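Local coordinates for protein DNA polymerase III subunit beta (Deinococcus radiodurans, PDB 4TRT) that probably tethers DNA polymerases and other proteins to DNA for processive synthesis, forming a ring-shaped head-to-tail homodimer around the duplex, at residues G84-L96 / R99-D111. Numbering follows the deposited sequence.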
loop_
_atom_site.group_PDB
_atom_site.type_symbol
_atom_site.label_atom_id
_atom_site.label_comp_id
_atom_site.label_asym_id
_atom_site.label_seq_id
_atom_site.Cartn_x
_atom_site.Cartn_y
_atom_site.Cartn_z
ATOM N N GLY A 84 -2.309 -25.976 -3.449
ATOM C CA GLY A 84 -3.279 -26.878 -2.805
ATOM C C GLY A 84 -3.613 -26.475 -1.378
ATOM O O GLY A 84 -3.095 -25.475 -0.878
ATOM N N GLU A 85 -4.483 -27.243 -0.720
ATOM C CA GLU A 85 -4.844 -26.980 0.680
ATOM C C GLU A 85 -4.096 -27.843 1.696
ATOM O O GLU A 85 -4.116 -27.529 2.879
ATOM C CB GLU A 85 -6.351 -27.107 0.895
ATOM C CG GLU A 85 -7.152 -25.999 0.226
ATOM C CD GLU A 85 -6.670 -24.571 0.526
ATOM O OE1 GLU A 85 -6.006 -24.307 1.565
ATOM O OE2 GLU A 85 -6.959 -23.690 -0.311
ATOM N N LEU A 86 -3.461 -28.928 1.243
ATOM C CA LEU A 86 -2.782 -29.840 2.139
ATOM C C LEU A 86 -1.300 -29.909 1.768
ATOM O O LEU A 86 -0.937 -30.061 0.581
ATOM C CB LEU A 86 -3.428 -31.230 2.143
ATOM C CG LEU A 86 -4.905 -31.329 2.552
ATOM C CD1 LEU A 86 -5.356 -32.783 2.438
ATOM C CD2 LEU A 86 -5.195 -30.793 3.948
ATOM N N VAL A 87 -0.459 -29.784 2.792
ATOM C CA VAL A 87 0.995 -29.692 2.601
ATOM C C VAL A 87 1.679 -30.920 3.201
ATOM O O VAL A 87 1.355 -31.328 4.309
ATOM C CB VAL A 87 1.550 -28.406 3.226
ATOM C CG1 VAL A 87 3.059 -28.263 2.969
ATOM C CG2 VAL A 87 0.809 -27.176 2.687
ATOM N N GLU A 88 2.610 -31.506 2.454
ATOM C CA GLU A 88 3.492 -32.538 2.982
ATOM C C GLU A 88 4.894 -31.954 3.213
ATOM O O GLU A 88 5.476 -31.358 2.310
ATOM C CB GLU A 88 3.580 -33.731 2.025
ATOM C CG GLU A 88 4.364 -34.889 2.637
ATOM C CD GLU A 88 4.597 -36.060 1.712
ATOM O OE1 GLU A 88 4.981 -35.841 0.545
ATOM O OE2 GLU A 88 4.435 -37.203 2.186
ATOM N N LEU A 89 5.415 -32.131 4.425
ATOM C CA LEU A 89 6.796 -31.787 4.760
ATOM C C LEU A 89 7.560 -33.080 4.893
ATOM O O LEU A 89 7.030 -34.076 5.420
ATOM C CB LEU A 89 6.871 -31.012 6.078
ATOM C CG LEU A 89 6.111 -29.696 6.106
ATOM C CD1 LEU A 89 6.206 -29.046 7.483
ATOM C CD2 LEU A 89 6.621 -28.789 4.978
ATOM N N GLU A 90 8.779 -33.098 4.368
ATOM C CA GLU A 90 9.678 -34.230 4.539
ATOM C C GLU A 90 11.094 -33.702 4.774
ATOM O O GLU A 90 11.531 -32.783 4.101
ATOM C CB GLU A 90 9.643 -35.166 3.325
ATOM C CG GLU A 90 10.616 -36.344 3.426
ATOM C CD GLU A 90 10.653 -37.226 2.188
ATOM O OE1 GLU A 90 9.684 -37.242 1.405
ATOM O OE2 GLU A 90 11.659 -37.936 2.006
ATOM N N LEU A 91 11.807 -34.286 5.729
ATOM C CA LEU A 91 13.167 -33.871 6.032
ATOM C C LEU A 91 14.092 -35.035 5.761
ATOM O O LEU A 91 13.983 -36.090 6.396
ATOM C CB LEU A 91 13.285 -33.429 7.494
ATOM C CG LEU A 91 14.671 -32.923 7.910
ATOM C CD1 LEU A 91 14.894 -31.551 7.293
ATOM C CD2 LEU A 91 14.802 -32.849 9.426
ATOM N N SER A 92 14.993 -34.846 4.805
ATOM C CA SER A 92 15.957 -35.866 4.425
ATOM C C SER A 92 17.328 -35.233 4.304
ATOM O O SER A 92 17.527 -34.361 3.459
ATOM C CB SER A 92 15.547 -36.448 3.076
ATOM O OG SER A 92 16.238 -37.646 2.798
ATOM N N GLY A 93 18.264 -35.670 5.149
ATOM C CA GLY A 93 19.567 -35.021 5.265
ATOM C C GLY A 93 19.392 -33.566 5.650
ATOM O O GLY A 93 18.675 -33.262 6.607
ATOM N N GLN A 94 20.015 -32.668 4.886
ATOM C CA GLN A 94 19.909 -31.221 5.115
ATOM C C GLN A 94 18.910 -30.545 4.151
ATOM O O GLN A 94 19.049 -29.366 3.800
ATOM C CB GLN A 94 21.300 -30.565 5.016
ATOM C CG GLN A 94 22.230 -30.764 6.243
ATOM C CD GLN A 94 22.288 -29.506 7.134
ATOM O OE1 GLN A 94 21.325 -29.144 7.846
ATOM N NE2 GLN A 94 23.426 -28.816 7.075
ATOM N N GLU A 95 17.876 -31.283 3.765
ATOM C CA GLU A 95 16.928 -30.801 2.790
ATOM C C GLU A 95 15.495 -30.986 3.289
ATOM O O GLU A 95 15.087 -32.103 3.584
ATOM C CB GLU A 95 17.132 -31.565 1.483
ATOM C CG GLU A 95 16.511 -30.888 0.279
ATOM C CD GLU A 95 16.950 -31.524 -1.033
ATOM O OE1 GLU A 95 16.384 -32.574 -1.409
ATOM O OE2 GLU A 95 17.848 -30.961 -1.682
ATOM N N LEU A 96 14.756 -29.883 3.411
ATOM C CA LEU A 96 13.321 -29.939 3.682
ATOM C C LEU A 96 12.526 -29.913 2.375
ATOM O O LEU A 96 12.608 -28.951 1.597
ATOM C CB LEU A 96 12.874 -28.768 4.542
ATOM C CG LEU A 96 11.373 -28.762 4.885
ATOM C CD1 LEU A 96 11.124 -29.841 5.931
ATOM C CD2 LEU A 96 10.880 -27.402 5.365
ATOM N N ARG A 99 5.713 -30.076 -0.301
ATOM C CA ARG A 99 4.981 -30.631 -1.440
ATOM C C ARG A 99 3.495 -30.404 -1.312
ATOM O O ARG A 99 2.928 -30.554 -0.230
ATOM C CB ARG A 99 5.181 -32.154 -1.558
ATOM C CG ARG A 99 6.586 -32.571 -1.917
ATOM C CD ARG A 99 6.652 -34.059 -2.205
ATOM N NE ARG A 99 8.033 -34.462 -2.412
ATOM C CZ ARG A 99 8.823 -35.040 -1.508
ATOM N NH1 ARG A 99 8.384 -35.351 -0.299
ATOM N NH2 ARG A 99 10.075 -35.338 -1.844
ATOM N N SER A 100 2.878 -30.073 -2.438
ATOM C CA SER A 100 1.420 -30.052 -2.560
ATOM C C SER A 100 1.087 -30.187 -4.049
ATOM O O SER A 100 1.573 -29.407 -4.868
ATOM C CB SER A 100 0.835 -28.755 -1.999
ATOM O OG SER A 100 -0.585 -28.825 -2.028
ATOM N N GLY A 101 0.314 -31.217 -4.386
ATOM C CA GLY A 101 -0.030 -31.535 -5.766
ATOM C C GLY A 101 1.196 -31.619 -6.667
ATOM O O GLY A 101 2.092 -32.416 -6.426
ATOM N N GLY A 102 1.226 -30.794 -7.707
ATOM C CA GLY A 102 2.321 -30.797 -8.659
ATOM C C GLY A 102 3.547 -30.017 -8.186
ATOM O O GLY A 102 4.580 -30.062 -8.852
ATOM N N SER A 103 3.432 -29.307 -7.056
ATOM C CA SER A 103 4.509 -28.482 -6.527
ATOM C C SER A 103 5.430 -29.296 -5.621
ATOM O O SER A 103 4.963 -29.991 -4.721
ATOM C CB SER A 103 3.956 -27.312 -5.691
ATOM O OG SER A 103 3.311 -26.361 -6.508
ATOM N N ASP A 104 6.731 -29.170 -5.838
ATOM C CA ASP A 104 7.745 -29.854 -5.018
ATOM C C ASP A 104 8.887 -28.876 -4.799
ATOM O O ASP A 104 9.600 -28.563 -5.738
ATOM C CB ASP A 104 8.245 -31.109 -5.754
ATOM C CG ASP A 104 9.165 -31.982 -4.904
ATOM O OD1 ASP A 104 9.536 -31.606 -3.769
ATOM O OD2 ASP A 104 9.542 -33.064 -5.397
ATOM N N PHE A 105 9.012 -28.367 -3.574
ATOM C CA PHE A 105 10.011 -27.368 -3.230
ATOM C C PHE A 105 11.008 -28.008 -2.264
ATOM O O PHE A 105 10.618 -28.792 -1.418
ATOM C CB PHE A 105 9.332 -26.130 -2.599
ATOM C CG PHE A 105 8.662 -25.240 -3.603
ATOM C CD1 PHE A 105 7.492 -25.629 -4.226
ATOM C CD2 PHE A 105 9.221 -24.026 -3.949
ATOM C CE1 PHE A 105 6.893 -24.818 -5.188
ATOM C CE2 PHE A 105 8.618 -23.202 -4.877
ATOM C CZ PHE A 105 7.468 -23.608 -5.513
ATOM N N LYS A 106 12.290 -27.695 -2.417
ATOM C CA LYS A 106 13.333 -28.158 -1.501
ATOM C C LYS A 106 14.022 -26.952 -0.899
ATOM O O LYS A 106 14.486 -26.098 -1.641
ATOM C CB LYS A 106 14.417 -28.980 -2.223
ATOM C CG LYS A 106 13.945 -30.046 -3.189
ATOM C CD LYS A 106 13.172 -31.160 -2.525
ATOM C CE LYS A 106 13.026 -32.331 -3.491
ATOM N NZ LYS A 106 11.911 -33.233 -3.112
ATOM N N LEU A 107 14.100 -26.884 0.428
ATOM C CA LEU A 107 14.883 -25.858 1.118
ATOM C C LEU A 107 16.067 -26.489 1.857
ATOM O O LEU A 107 15.907 -27.492 2.560
ATOM C CB LEU A 107 14.048 -25.125 2.171
ATOM C CG LEU A 107 12.983 -24.116 1.803
ATOM C CD1 LEU A 107 11.852 -24.863 1.113
ATOM C CD2 LEU A 107 12.485 -23.418 3.065
ATOM N N GLN A 108 17.247 -25.893 1.698
ATOM C CA GLN A 108 18.389 -26.254 2.521
ATOM C C GLN A 108 18.128 -25.861 3.968
ATOM O O GLN A 108 17.712 -24.743 4.235
ATOM C CB GLN A 108 19.654 -25.555 2.021
ATOM C CG GLN A 108 20.191 -26.175 0.744
ATOM C CD GLN A 108 20.649 -27.615 0.913
ATOM O OE1 GLN A 108 21.579 -27.917 1.674
ATOM N NE2 GLN A 108 19.996 -28.517 0.192
ATOM N N THR A 109 18.334 -26.793 4.887
ATOM C CA THR A 109 18.152 -26.526 6.311
ATOM C C THR A 109 19.465 -26.024 6.899
ATOM O O THR A 109 20.520 -26.211 6.304
ATOM C CB THR A 109 17.726 -27.794 7.065
ATOM O OG1 THR A 109 18.682 -28.822 6.807
ATOM C CG2 THR A 109 16.364 -28.271 6.597
ATOM N N GLY A 110 19.396 -25.422 8.086
ATOM C CA GLY A 110 20.558 -24.817 8.724
ATOM C C GLY A 110 21.082 -25.602 9.906
ATOM O O GLY A 110 20.761 -26.780 10.097
ATOM N N ASP A 111 21.898 -24.930 10.707
ATOM C CA ASP A 111 22.578 -25.563 11.837
ATOM C C ASP A 111 21.680 -25.516 13.074
ATOM O O ASP A 111 21.835 -24.655 13.916
ATOM C CB ASP A 111 23.911 -24.844 12.088
ATOM C CG ASP A 111 24.818 -25.581 13.070
ATOM O OD1 ASP A 111 24.469 -26.688 13.537
ATOM O OD2 ASP A 111 25.900 -25.038 13.359
#
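Two carboxylates share Arg-99 NH1. Glu-90 OE1 accepts a 2.9 Å hydrogen bond from Arg-99 NH1, part of a salt bridge, and is met 38° above its carboxylate plane. Glu-88 OE1 forms a longer ion pair with Arg-99 NH1, 3.5 Å away, from a side chain running alongside the arginine. Both oxygens lie at the guanidinium edge, and the arginine reaches them because its chain is extended from CG to NE (chi2 -172°). On the neighbouring strand, Asp-104 OD1 stands 3.5 Å from Arg-99 NE and takes a 3.0 Å hydrogen bond from Lys-106 NZ, joining five charged side chains in one network across three strands. Donors Arg-99 NH2 and Lys-106 NZ lie 3.1 Å apart, and the Asp-104 carboxylate, paired with both residues, probably offsets their like charge.

Backbone evidence fixes the pairing: Glu-88 and Arg-99 bond reciprocally, as do Leu-96 and Leu-107, whose Leu-96 N to Leu-107 O distance is 2.8 Å. At one turn, Ser-100 OG donates to Leu-86 O (2.9 Å). At the other, Thr-109 CG2 touches Leu-91 CD1 at 3.7 Å, while Leu-96 and Leu-107 pack on Phe-75 of helix 72-81.

Ser-103 to Lys-106 pair antiparallel with a strand of the second subunit, continuing the sheet across the ring interface. Two consecutive hairpins, closed by type II' turns with Gly-93 and Gly-101 at positive phi, make this an antiparallel beta-meander within the N-terminal domain.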